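Botulinum neurotoxin type G (PDB 3MPP) adheres to the host cell surface through its receptor-binding domain and carries its light-chain protease into the host cytosol. Local coordinates at residues A[238-243]-A[285-290]; A[307-312]-A[347-352]; A[320-325]-A[335-340]; A[377-382]-A[418-423]. The protein carries 4 engineered substitutions. All coordinates share one frame; numbering follows the deposited sequence.

Interaction 1: residues A[238-243]-A[285-290]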
# COMPACT_ATOMS: atom_id res chain seq x y z
N THR A 238 -11.41 -12.97 4.46
CA THR A 238 -11.53 -11.92 3.45
C THR A 238 -11.07 -12.45 2.09
O THR A 238 -10.00 -13.07 1.98
CB THR A 238 -10.64 -10.72 3.84
OG1 THR A 238 -11.05 -10.24 5.12
CG2 THR A 238 -10.69 -9.58 2.78
N GLN A 239 -11.84 -12.18 1.04
CA GLN A 239 -11.46 -12.65 -0.30
C GLN A 239 -10.27 -11.88 -0.87
O GLN A 239 -10.27 -10.65 -0.90
CB GLN A 239 -12.64 -12.57 -1.25
CG GLN A 239 -13.80 -13.50 -0.85
CD GLN A 239 -15.05 -13.15 -1.61
OE1 GLN A 239 -15.38 -11.98 -1.77
NE2 GLN A 239 -15.75 -14.16 -2.11
N TYR A 240 -9.28 -12.63 -1.35
CA TYR A 240 -8.05 -12.07 -1.88
C TYR A 240 -7.65 -12.76 -3.17
O TYR A 240 -7.63 -14.00 -3.24
CB TYR A 240 -6.90 -12.30 -0.92
CG TYR A 240 -6.92 -11.49 0.35
CD1 TYR A 240 -6.99 -10.09 0.31
CD2 TYR A 240 -6.81 -12.11 1.59
CE1 TYR A 240 -6.98 -9.34 1.50
CE2 TYR A 240 -6.80 -11.37 2.77
CZ TYR A 240 -6.88 -9.98 2.72
OH TYR A 240 -6.86 -9.25 3.90
N TYR A 241 -7.30 -11.97 -4.18
CA TYR A 241 -6.57 -12.47 -5.35
C TYR A 241 -5.08 -12.44 -5.01
O TYR A 241 -4.67 -11.81 -4.03
CB TYR A 241 -6.91 -11.62 -6.59
CG TYR A 241 -8.39 -11.71 -6.90
CD1 TYR A 241 -8.91 -12.81 -7.58
CD2 TYR A 241 -9.27 -10.72 -6.48
CE1 TYR A 241 -10.28 -12.92 -7.85
CE2 TYR A 241 -10.65 -10.82 -6.74
CZ TYR A 241 -11.13 -11.92 -7.43
OH TYR A 241 -12.47 -12.03 -7.71
N LEU A 242 -4.27 -13.13 -5.80
CA LEU A 242 -2.90 -13.38 -5.41
C LEU A 242 -1.95 -12.71 -6.38
O LEU A 242 -2.14 -12.76 -7.61
CB LEU A 242 -2.65 -14.90 -5.32
CG LEU A 242 -1.40 -15.43 -4.59
CD1 LEU A 242 -1.29 -14.91 -3.15
CD2 LEU A 242 -1.39 -16.97 -4.61
N PHE A 243 -0.95 -12.04 -5.83
CA PHE A 243 0.05 -11.37 -6.64
C PHE A 243 1.44 -11.91 -6.29
O PHE A 243 1.77 -12.06 -5.11
CB PHE A 243 -0.03 -9.86 -6.41
CG PHE A 243 1.09 -9.07 -7.01
CD1 PHE A 243 1.02 -8.62 -8.33
CD2 PHE A 243 2.22 -8.74 -6.26
CE1 PHE A 243 2.06 -7.89 -8.89
CE2 PHE A 243 3.27 -8.00 -6.83
CZ PHE A 243 3.18 -7.57 -8.13
N PHE A 285 -8.77 -16.49 -2.78
CA PHE A 285 -8.40 -17.15 -1.53
C PHE A 285 -9.09 -16.52 -0.35
O PHE A 285 -9.39 -15.32 -0.35
CB PHE A 285 -6.89 -17.01 -1.29
CG PHE A 285 -6.03 -17.75 -2.27
CD1 PHE A 285 -5.60 -19.05 -2.00
CD2 PHE A 285 -5.63 -17.15 -3.46
CE1 PHE A 285 -4.81 -19.74 -2.90
CE2 PHE A 285 -4.83 -17.83 -4.38
CZ PHE A 285 -4.42 -19.14 -4.09
N ILE A 286 -9.30 -17.32 0.69
CA ILE A 286 -9.69 -16.81 2.00
C ILE A 286 -8.73 -17.39 3.03
O ILE A 286 -8.58 -18.60 3.12
CB ILE A 286 -11.12 -17.17 2.36
CG1 ILE A 286 -12.09 -16.49 1.39
CG2 ILE A 286 -11.42 -16.78 3.82
CD1 ILE A 286 -13.52 -16.94 1.53
N ILE A 287 -8.09 -16.53 3.80
CA ILE A 287 -7.22 -16.97 4.88
C ILE A 287 -8.04 -17.37 6.10
O ILE A 287 -8.85 -16.58 6.61
CB ILE A 287 -6.19 -15.88 5.24
CG1 ILE A 287 -5.43 -15.43 3.97
CG2 ILE A 287 -5.19 -16.39 6.26
CD1 ILE A 287 -4.59 -14.20 4.20
N LYS A 288 -7.83 -18.60 6.59
CA LYS A 288 -8.53 -19.11 7.76
C LYS A 288 -7.54 -19.37 8.90
O LYS A 288 -6.40 -19.80 8.66
CB LYS A 288 -9.23 -20.45 7.44
CG LYS A 288 -10.19 -20.42 6.27
CD LYS A 288 -11.32 -19.40 6.48
CE LYS A 288 -12.23 -19.84 7.62
NZ LYS A 288 -13.45 -18.98 7.70
N LYS A 289 -7.98 -19.16 10.13
CA LYS A 289 -7.19 -19.54 11.29
C LYS A 289 -7.11 -21.05 11.37
O LYS A 289 -8.12 -21.73 11.34
CB LYS A 289 -7.80 -18.99 12.58
CG LYS A 289 -7.69 -17.47 12.71
CD LYS A 289 -8.43 -16.97 13.95
CE LYS A 289 -8.75 -15.48 13.81
NZ LYS A 289 -9.32 -14.89 15.07
N ALA A 290 -5.89 -21.57 11.48
CA ALA A 290 -5.73 -23.01 11.63
C ALA A 290 -5.84 -23.40 13.10
O ALA A 290 -6.47 -24.40 13.44
CB ALA A 290 -4.40 -23.46 11.06
O HOH W 1 -8.73 -13.77 4.15

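Interaction 2: residues A[307-312]-A[347-352]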
# COMPACT_ATOMS: atom_id res chain seq x y z
N TYR A 307 -0.54 -19.58 12.25
CA TYR A 307 -0.86 -20.81 11.53
C TYR A 307 -2.21 -20.68 10.82
O TYR A 307 -3.22 -20.34 11.44
CB TYR A 307 -0.85 -21.99 12.50
CG TYR A 307 0.54 -22.30 13.02
CD1 TYR A 307 1.41 -23.10 12.30
CD2 TYR A 307 0.98 -21.78 14.23
CE1 TYR A 307 2.68 -23.38 12.76
CE2 TYR A 307 2.25 -22.06 14.70
CZ TYR A 307 3.09 -22.86 13.96
OH TYR A 307 4.36 -23.14 14.42
N ILE A 308 -2.22 -20.93 9.51
CA ILE A 308 -3.40 -20.62 8.72
C ILE A 308 -3.69 -21.71 7.71
O ILE A 308 -2.83 -22.56 7.44
CB ILE A 308 -3.19 -19.30 7.92
CG1 ILE A 308 -2.15 -19.53 6.81
CG2 ILE A 308 -2.76 -18.17 8.85
CD1 ILE A 308 -2.41 -18.79 5.54
N TYR A 309 -4.92 -21.70 7.20
CA TYR A 309 -5.23 -22.43 5.98
C TYR A 309 -5.52 -21.44 4.86
O TYR A 309 -6.00 -20.34 5.12
CB TYR A 309 -6.50 -23.28 6.13
CG TYR A 309 -6.54 -24.21 7.30
CD1 TYR A 309 -5.61 -25.23 7.43
CD2 TYR A 309 -7.53 -24.10 8.27
CE1 TYR A 309 -5.66 -26.12 8.51
CE2 TYR A 309 -7.60 -24.98 9.35
CZ TYR A 309 -6.65 -25.99 9.46
OH TYR A 309 -6.69 -26.87 10.52
N LEU A 310 -5.28 -21.87 3.62
CA LEU A 310 -5.71 -21.06 2.49
C LEU A 310 -6.88 -21.77 1.81
O LEU A 310 -6.68 -22.78 1.13
CB LEU A 310 -4.54 -20.85 1.51
CG LEU A 310 -3.42 -19.89 1.97
CD1 LEU A 310 -2.26 -19.81 0.94
CD2 LEU A 310 -3.99 -18.48 2.22
N ASN A 311 -8.10 -21.28 2.04
CA ASN A 311 -9.28 -21.76 1.33
C ASN A 311 -9.33 -21.09 -0.05
O ASN A 311 -8.78 -20.00 -0.24
CB ASN A 311 -10.57 -21.41 2.10
CG ASN A 311 -10.89 -22.40 3.23
OD1 ASN A 311 -10.19 -23.38 3.44
ND2 ASN A 311 -11.98 -22.13 3.95
N ILE A 312 -10.00 -21.73 -1.00
CA ILE A 312 -10.20 -21.14 -2.32
C ILE A 312 -11.68 -21.28 -2.61
O ILE A 312 -12.21 -22.39 -2.59
CB ILE A 312 -9.42 -21.89 -3.40
CG1 ILE A 312 -7.91 -21.81 -3.11
CG2 ILE A 312 -9.80 -21.34 -4.80
CD1 ILE A 312 -7.06 -22.76 -3.97
N TYR A 347 -1.03 -32.03 3.53
CA TYR A 347 -1.04 -31.22 4.73
C TYR A 347 -1.42 -29.79 4.40
O TYR A 347 -0.93 -29.22 3.42
CB TYR A 347 0.35 -31.27 5.36
CG TYR A 347 0.44 -30.70 6.77
CD1 TYR A 347 -0.45 -31.08 7.76
CD2 TYR A 347 1.46 -29.79 7.11
CE1 TYR A 347 -0.36 -30.59 9.05
CE2 TYR A 347 1.56 -29.29 8.41
CZ TYR A 347 0.64 -29.69 9.36
OH TYR A 347 0.72 -29.20 10.65
N ASP A 348 -2.28 -29.18 5.22
CA ASP A 348 -2.83 -27.87 4.88
C ASP A 348 -2.44 -26.75 5.84
O ASP A 348 -2.77 -25.59 5.61
CB ASP A 348 -4.35 -27.92 4.74
CG ASP A 348 -5.05 -28.39 6.02
OD1 ASP A 348 -4.38 -28.84 6.97
OD2 ASP A 348 -6.29 -28.32 6.07
N VAL A 349 -1.73 -27.09 6.90
CA VAL A 349 -1.33 -26.08 7.89
C VAL A 349 -0.09 -25.28 7.43
O VAL A 349 1.02 -25.81 7.28
CB VAL A 349 -1.08 -26.72 9.25
CG1 VAL A 349 -0.66 -25.66 10.26
CG2 VAL A 349 -2.35 -27.48 9.72
N LEU A 350 -0.32 -23.99 7.18
CA LEU A 350 0.71 -23.10 6.65
C LEU A 350 1.03 -21.99 7.65
O LEU A 350 0.32 -21.79 8.63
CB LEU A 350 0.21 -22.44 5.36
CG LEU A 350 -0.41 -23.37 4.33
CD1 LEU A 350 -0.97 -22.56 3.14
CD2 LEU A 350 0.63 -24.40 3.89
N GLN A 351 2.10 -21.26 7.36
CA GLN A 351 2.49 -20.12 8.18
C GLN A 351 2.87 -18.96 7.27
O GLN A 351 3.67 -19.12 6.34
CB GLN A 351 3.67 -20.47 9.08
CG GLN A 351 3.42 -21.65 10.00
CD GLN A 351 4.71 -22.19 10.60
OE1 GLN A 351 5.49 -21.44 11.18
NE2 GLN A 351 4.93 -23.49 10.47
N ILE A 352 2.28 -17.79 7.52
CA ILE A 352 2.60 -16.59 6.75
C ILE A 352 3.71 -15.84 7.47
O ILE A 352 3.68 -15.66 8.69
CB ILE A 352 1.38 -15.68 6.53
CG1 ILE A 352 0.23 -16.46 5.89
CG2 ILE A 352 1.72 -14.53 5.61
CD1 ILE A 352 -0.84 -15.56 5.30
O HOH W 2 -5.31 -29.68 9.27
O HOH W 3 -4.10 -24.49 3.36

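Interaction 3: residues A[320-325]-A[335-340]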
# COMPACT_ATOMS: atom_id res chain seq x y z
N TYR A 320 -12.51 -25.37 -1.63
CA TYR A 320 -11.26 -26.05 -1.89
C TYR A 320 -10.24 -25.46 -0.94
O TYR A 320 -10.51 -24.47 -0.27
CB TYR A 320 -10.79 -25.83 -3.33
CG TYR A 320 -11.38 -26.79 -4.33
CD1 TYR A 320 -10.57 -27.59 -5.14
CD2 TYR A 320 -12.76 -26.91 -4.47
CE1 TYR A 320 -11.12 -28.47 -6.07
CE2 TYR A 320 -13.32 -27.79 -5.38
CZ TYR A 320 -12.49 -28.56 -6.18
OH TYR A 320 -13.05 -29.43 -7.09
N ARG A 321 -9.06 -26.06 -0.89
CA ARG A 321 -8.03 -25.61 0.02
C ARG A 321 -6.71 -25.99 -0.57
O ARG A 321 -6.64 -26.93 -1.38
CB ARG A 321 -8.21 -26.28 1.39
CG ARG A 321 -7.07 -26.01 2.37
CD ARG A 321 -7.43 -26.48 3.77
NE ARG A 321 -8.53 -25.68 4.30
CZ ARG A 321 -9.14 -25.93 5.45
NH1 ARG A 321 -8.76 -26.97 6.20
NH2 ARG A 321 -10.12 -25.14 5.86
N VAL A 322 -5.66 -25.27 -0.19
CA VAL A 322 -4.32 -25.56 -0.66
C VAL A 322 -3.70 -26.66 0.19
O VAL A 322 -3.68 -26.55 1.41
CB VAL A 322 -3.43 -24.30 -0.61
CG1 VAL A 322 -2.02 -24.64 -1.06
CG2 VAL A 322 -4.03 -23.16 -1.49
N TYR A 323 -3.19 -27.70 -0.46
CA TYR A 323 -2.50 -28.79 0.25
C TYR A 323 -1.06 -28.98 -0.21
O TYR A 323 -0.74 -28.85 -1.40
CB TYR A 323 -3.26 -30.12 0.15
CG TYR A 323 -4.57 -30.15 0.91
CD1 TYR A 323 -4.62 -30.60 2.22
CD2 TYR A 323 -5.74 -29.70 0.32
CE1 TYR A 323 -5.83 -30.63 2.92
CE2 TYR A 323 -6.94 -29.71 1.00
CZ TYR A 323 -6.98 -30.18 2.30
OH TYR A 323 -8.18 -30.17 2.97
N VAL A 324 -0.21 -29.34 0.73
CA VAL A 324 1.16 -29.67 0.44
C VAL A 324 1.35 -31.20 0.44
O VAL A 324 0.93 -31.88 1.37
CB VAL A 324 2.09 -29.03 1.48
CG1 VAL A 324 3.52 -29.59 1.34
CG2 VAL A 324 2.08 -27.52 1.31
N LEU A 325 2.00 -31.72 -0.59
CA LEU A 325 2.30 -33.15 -0.61
C LEU A 325 3.44 -33.43 0.37
O LEU A 325 4.57 -33.06 0.12
CB LEU A 325 2.67 -33.59 -2.03
CG LEU A 325 1.47 -34.03 -2.88
CD1 LEU A 325 0.58 -32.84 -3.19
CD2 LEU A 325 1.92 -34.72 -4.16
N LEU A 335 1.63 -27.59 -5.75
CA LEU A 335 0.63 -27.56 -4.68
C LEU A 335 -0.64 -28.23 -5.18
O LEU A 335 -0.98 -28.13 -6.36
CB LEU A 335 0.32 -26.11 -4.24
CG LEU A 335 1.50 -25.45 -3.51
CD1 LEU A 335 1.23 -23.97 -3.20
CD2 LEU A 335 1.78 -26.24 -2.22
N PHE A 336 -1.34 -28.91 -4.27
CA PHE A 336 -2.53 -29.70 -4.57
C PHE A 336 -3.76 -28.89 -4.16
O PHE A 336 -3.96 -28.62 -2.98
CB PHE A 336 -2.46 -31.01 -3.77
CG PHE A 336 -3.67 -31.93 -3.92
CD1 PHE A 336 -4.19 -32.24 -5.18
CD2 PHE A 336 -4.23 -32.53 -2.80
CE1 PHE A 336 -5.29 -33.10 -5.31
CE2 PHE A 336 -5.33 -33.41 -2.92
CZ PHE A 336 -5.86 -33.69 -4.17
N LEU A 337 -4.55 -28.44 -5.14
CA LEU A 337 -5.71 -27.60 -4.82
C LEU A 337 -6.90 -28.54 -4.88
O LEU A 337 -7.23 -29.04 -5.95
CB LEU A 337 -5.85 -26.43 -5.83
CG LEU A 337 -4.58 -25.61 -6.10
CD1 LEU A 337 -4.83 -24.43 -7.07
CD2 LEU A 337 -3.98 -25.12 -4.78
N ALA A 338 -7.50 -28.82 -3.72
CA ALA A 338 -8.49 -29.92 -3.61
C ALA A 338 -9.62 -29.67 -2.61
O ALA A 338 -9.51 -28.85 -1.70
CB ALA A 338 -7.75 -31.21 -3.25
N PRO A 339 -10.73 -30.41 -2.77
CA PRO A 339 -11.76 -30.40 -1.73
C PRO A 339 -11.17 -30.81 -0.38
O PRO A 339 -10.20 -31.58 -0.32
CB PRO A 339 -12.77 -31.47 -2.20
CG PRO A 339 -12.52 -31.62 -3.68
CD PRO A 339 -11.05 -31.33 -3.88
N ILE A 340 -11.77 -30.32 0.69
CA ILE A 340 -11.34 -30.66 2.04
C ILE A 340 -11.27 -32.16 2.24
O ILE A 340 -12.17 -32.90 1.81
CB ILE A 340 -12.29 -30.06 3.10
CG1 ILE A 340 -12.54 -28.58 2.82
CG2 ILE A 340 -11.72 -30.28 4.51
CD1 ILE A 340 -11.26 -27.78 2.57

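Interaction 4: residues A[377-382]-A[418-423]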
# COMPACT_ATOMS: atom_id res chain seq x y z
N PHE A 377 6.11 -21.35 -0.57
CA PHE A 377 5.30 -21.27 -1.78
C PHE A 377 5.98 -20.37 -2.80
O PHE A 377 6.56 -19.33 -2.46
CB PHE A 377 3.92 -20.66 -1.49
CG PHE A 377 2.95 -21.58 -0.82
CD1 PHE A 377 3.38 -22.68 -0.07
CD2 PHE A 377 1.58 -21.33 -0.89
CE1 PHE A 377 2.47 -23.53 0.55
CE2 PHE A 377 0.67 -22.17 -0.26
CZ PHE A 377 1.11 -23.27 0.45
N GLY A 378 5.87 -20.75 -4.07
CA GLY A 378 6.47 -20.01 -5.16
C GLY A 378 5.87 -20.45 -6.47
O GLY A 378 4.74 -20.98 -6.52
N ILE A 379 6.62 -20.24 -7.53
CA ILE A 379 6.21 -20.65 -8.87
C ILE A 379 7.40 -21.37 -9.48
O ILE A 379 8.53 -20.85 -9.47
CB ILE A 379 5.81 -19.44 -9.73
CG1 ILE A 379 4.64 -18.69 -9.08
CG2 ILE A 379 5.40 -19.88 -11.15
CD1 ILE A 379 4.24 -17.40 -9.82
N GLY A 380 7.17 -22.59 -9.96
CA GLY A 380 8.27 -23.39 -10.46
C GLY A 380 8.00 -24.00 -11.82
O GLY A 380 6.86 -24.17 -12.22
N LYS A 381 9.07 -24.34 -12.53
CA LYS A 381 8.97 -24.97 -13.84
C LYS A 381 8.88 -26.48 -13.68
O LYS A 381 9.75 -27.06 -13.05
CB LYS A 381 10.21 -24.64 -14.68
CG LYS A 381 10.14 -23.33 -15.42
CD LYS A 381 11.49 -23.00 -16.05
CE LYS A 381 11.31 -22.31 -17.38
NZ LYS A 381 10.00 -21.59 -17.43
N PHE A 382 7.85 -27.10 -14.24
CA PHE A 382 7.66 -28.54 -14.14
C PHE A 382 7.42 -29.13 -15.54
O PHE A 382 7.14 -28.38 -16.48
CB PHE A 382 6.46 -28.89 -13.24
CG PHE A 382 6.65 -28.54 -11.77
CD1 PHE A 382 6.47 -27.24 -11.32
CD2 PHE A 382 6.97 -29.53 -10.86
CE1 PHE A 382 6.64 -26.92 -9.96
CE2 PHE A 382 7.14 -29.24 -9.50
CZ PHE A 382 6.97 -27.92 -9.05
N CYS A 418 9.11 -16.22 -4.36
CA CYS A 418 8.42 -16.67 -3.16
C CYS A 418 7.81 -15.50 -2.41
O CYS A 418 7.41 -15.65 -1.26
CB CYS A 418 9.37 -17.42 -2.21
SG CYS A 418 10.93 -16.54 -1.88
N ASN A 419 7.73 -14.35 -3.05
CA ASN A 419 7.14 -13.19 -2.37
C ASN A 419 5.78 -12.90 -2.95
O ASN A 419 5.65 -12.70 -4.16
CB ASN A 419 8.04 -11.96 -2.50
CG ASN A 419 9.40 -12.19 -1.89
OD1 ASN A 419 9.52 -12.87 -0.88
ND2 ASN A 419 10.44 -11.63 -2.51
N TRP A 420 4.77 -12.84 -2.08
CA TRP A 420 3.39 -12.71 -2.50
C TRP A 420 2.72 -11.50 -1.88
O TRP A 420 3.13 -11.04 -0.81
CB TRP A 420 2.61 -13.96 -2.06
CG TRP A 420 3.16 -15.28 -2.60
CD1 TRP A 420 4.05 -16.11 -1.98
CD2 TRP A 420 2.83 -15.90 -3.86
NE1 TRP A 420 4.30 -17.22 -2.78
CE2 TRP A 420 3.57 -17.11 -3.93
CE3 TRP A 420 2.00 -15.55 -4.93
CZ2 TRP A 420 3.48 -17.98 -5.03
CZ3 TRP A 420 1.92 -16.42 -6.02
CH2 TRP A 420 2.67 -17.61 -6.07
N GLN A 421 1.69 -11.00 -2.56
CA GLN A 421 0.78 -10.04 -1.95
C GLN A 421 -0.66 -10.48 -2.18
O GLN A 421 -0.99 -11.10 -3.19
CB GLN A 421 1.00 -8.63 -2.51
CG GLN A 421 2.42 -8.10 -2.25
CD GLN A 421 2.62 -6.70 -2.79
OE1 GLN A 421 1.71 -5.87 -2.73
NE2 GLN A 421 3.81 -6.41 -3.29
N PHE A 422 -1.51 -10.15 -1.22
CA PHE A 422 -2.92 -10.49 -1.29
C PHE A 422 -3.74 -9.25 -1.69
O PHE A 422 -3.61 -8.18 -1.08
CB PHE A 422 -3.39 -11.02 0.07
CG PHE A 422 -2.81 -12.40 0.42
CD1 PHE A 422 -3.46 -13.57 0.03
CD2 PHE A 422 -1.62 -12.51 1.12
CE1 PHE A 422 -2.94 -14.83 0.35
CE2 PHE A 422 -1.09 -13.78 1.45
CZ PHE A 422 -1.75 -14.93 1.06
N ILE A 423 -4.59 -9.41 -2.70
CA ILE A 423 -5.34 -8.28 -3.26
C ILE A 423 -6.85 -8.42 -3.01
O ILE A 423 -7.51 -9.24 -3.64
CB ILE A 423 -5.12 -8.16 -4.80
CG1 ILE A 423 -3.64 -8.29 -5.16
CG2 ILE A 423 -5.68 -6.83 -5.31
CD1 ILE A 423 -3.38 -8.07 -6.68
O HOH W 4 6.44 -17.96 -0.13

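Interaction 1: residues A[238-243]-A[285-290]
A short antiparallel junction between two strands of the C-terminal receptor-binding subdomain is built on Tyr240 and Phe285, which face each other as a hydrogen-bonded pair. Tyr240 N donates to Phe285 O at 2.9 Å along a bent path (150° at the hydrogen). Phe285 N returns a straighter bond (175°) to Tyr240 O at 2.8 Å. Next to them the CA hydrogen of Gln239 also turns to Phe285 O, with CA and O 3.4 Å apart. Beyond this point the strands splay, and a water bridges them by accepting from Thr238 N at 2.8 Å and from Ile287 N at 2.9 Å. Strand 239-244 pairs along its other edge with strand 420-423, so in this beta-trefoil the first strand is held between its neighbour 285-289 and the last strand of the chain. On the face bearing Tyr240 and Phe285, Tyr240 O lies in the plane of the Phe285 ring at its edge. Leu242, its CG anti to the backbone N (chi1 -164°), brings CD2 to 3.6 Å from Phe285 CE2. The Tyr240 ring carries Thr238 CG2 over one face and receives Ile287 CD1 at 3.9 Å from its CE2, while its OH bonds to Arg235 N. On the reverse face Gln239 and Ile286 run side by side, CG to CG1 4.1 Å, and Gln239 NE2 reaches Asp313.

Interaction 2: residues A[307-312]-A[347-352]
Tyr309 leans on Asp348 where strands 307-312 and 346-353 pair antiparallel in the beta-trefoil of the C-terminal receptor-binding subdomain. From CB the Tyr309 ring departs with CG anti to the carbonyl carbon (chi1 -52°), which sets the CD1-CE1 edge against Asp348, whose C lies in the ring plane. CD1 lies 3.4 Å from Asp348 O. CE1, one atom further, comes to 3.3 Å from Asp348 OD2 and also touches Val349 CG2. At the tip, Tyr309 OH makes a weak 3.4 Å hydrogen bond to a water that donates to Asp348 OD1. Ring and carboxylate planes stand 36° apart, and Asp348 OD2 is salt-bridged to Arg321, which in turn makes a cation-pi contact with Tyr309. The strands themselves are joined at Ile308 and Leu350: Ile308 N reaches Leu350 O at 2.8 Å, and Leu350 N answers to Ile308 O at 2.9 Å. On the apolar face of this pair Ile308 CD1 packs 3.5 Å from Ile352 CG1, and Leu310 CD1 meets Leu350 CD1 at 3.8 Å, both couples crossing at about a right angle. Where the backbones part, a second water accepts from Leu310 N and donates to Asp348 O at 2.8 Å.

Interaction 3: residues A[320-325]-A[335-340]
The Tyr320 ring takes Pro339 over one face, a CH-pi contact with CD 4.0 Å from the ring centroid and 27° off the normal, and meets Leu337 O at its edge, 3.7 Å from CD1. Ile340 CD1 sits over one face of the Arg321 guanidinium, offset toward its rim, and also touches Arg321 CB at 3.6 Å. The Tyr323 ring has Phe336 O and Ala338 O in its plane at the edge. Phe336, with CG anti to the backbone N (chi1 178°), sets CD2 against Tyr323 CB. Arg321, Ala338, Tyr323 and Phe336 share one face of a beta hairpin in the trefoil, strands 320-325 and 332-339, with Tyr320 and Pro339 at its end. Two antiparallel pairs hold it: Arg321 N to Ala338 O at 2.9 Å with Ala338 N to Arg321 O at 3.1 Å, then Tyr323 N to Phe336 O at 2.8 Å with its return bond from Phe336 N. On the opposite side Val322 CG2 packs 3.8 Å from Leu337 CD2, and Leu335 reaches Val322 and Val324. Arg321 is held through NH1 by Asp348 and through NE by Asn311 OD1, which keeps the guanidinium against Ile340 CD1, and Tyr323 OH bonds Asn341 N, so both polar ends are fixed.

Interaction 4: residues A[377-382]-A[418-423]
This is a buried side-chain-to-backbone contact inside the beta-trefoil: the indole of Trp420 binds the backbone of strand 373-382 at Phe377 and Gly378, the two strands forming no ladder with each other. Trp420 NE1 donates to Phe377 O at 3.1 Å, nearly straight (165°). The oxygen lies close to the indole plane, yet the nitrogen stands above the carbonyl plane, 78° out of it, and so does not use a lone pair. Trp420 holds CG anti to its carbonyl carbon (chi1 -58°), which lets the long edge of the indole run along the strand. Past NE1, CZ2 comes to 3.6 Å from Gly378 O, and CH2 to 3.8 Å from Ile379 CG1. Cys418 flanks the same carbonyl, its CA 3.3 Å from Phe377 O. A water donates to Phe377 O at 2.7 Å and to Cys418 O at an equal 2.7 Å, tying the two backbones together. Phe397 packs against the rings of both Trp420 and Phe377. The Cys418 side chain lies about 7 Å from that of Trp402, and Ile379 N is bonded to the hydroxyl of Tyr403; both aromatics belong to the inferred ganglioside-binding motif. The NE1 bond helps fix the rotation of the indole and, with the water's bond, satisfies a buried carbonyl, to which the Cys418 CA-H adds a weaker contact.

Overall arrangement
Following the chain through the trefoil, interaction 1 closes the first loop, bringing 285-290 back to 238-243. Strand 307-312 then pairs with 285-289, so interaction 2 opens directly beside it, and it closes only at 347-352. Interaction 3, the hairpin of 320-325 and 335-340, is nested wholly within that loop, and strand 320-325 pairs with both strands of interaction 2. Interaction 4 follows in series, its last strand, 420-423, returning to pair with 239-244 of interaction 1. No two loops cross. Phe377 binds the parts inside the fold: its ring packs on Leu350 and Leu310 of interaction 2 and on Leu335 and Val322 of interaction 3.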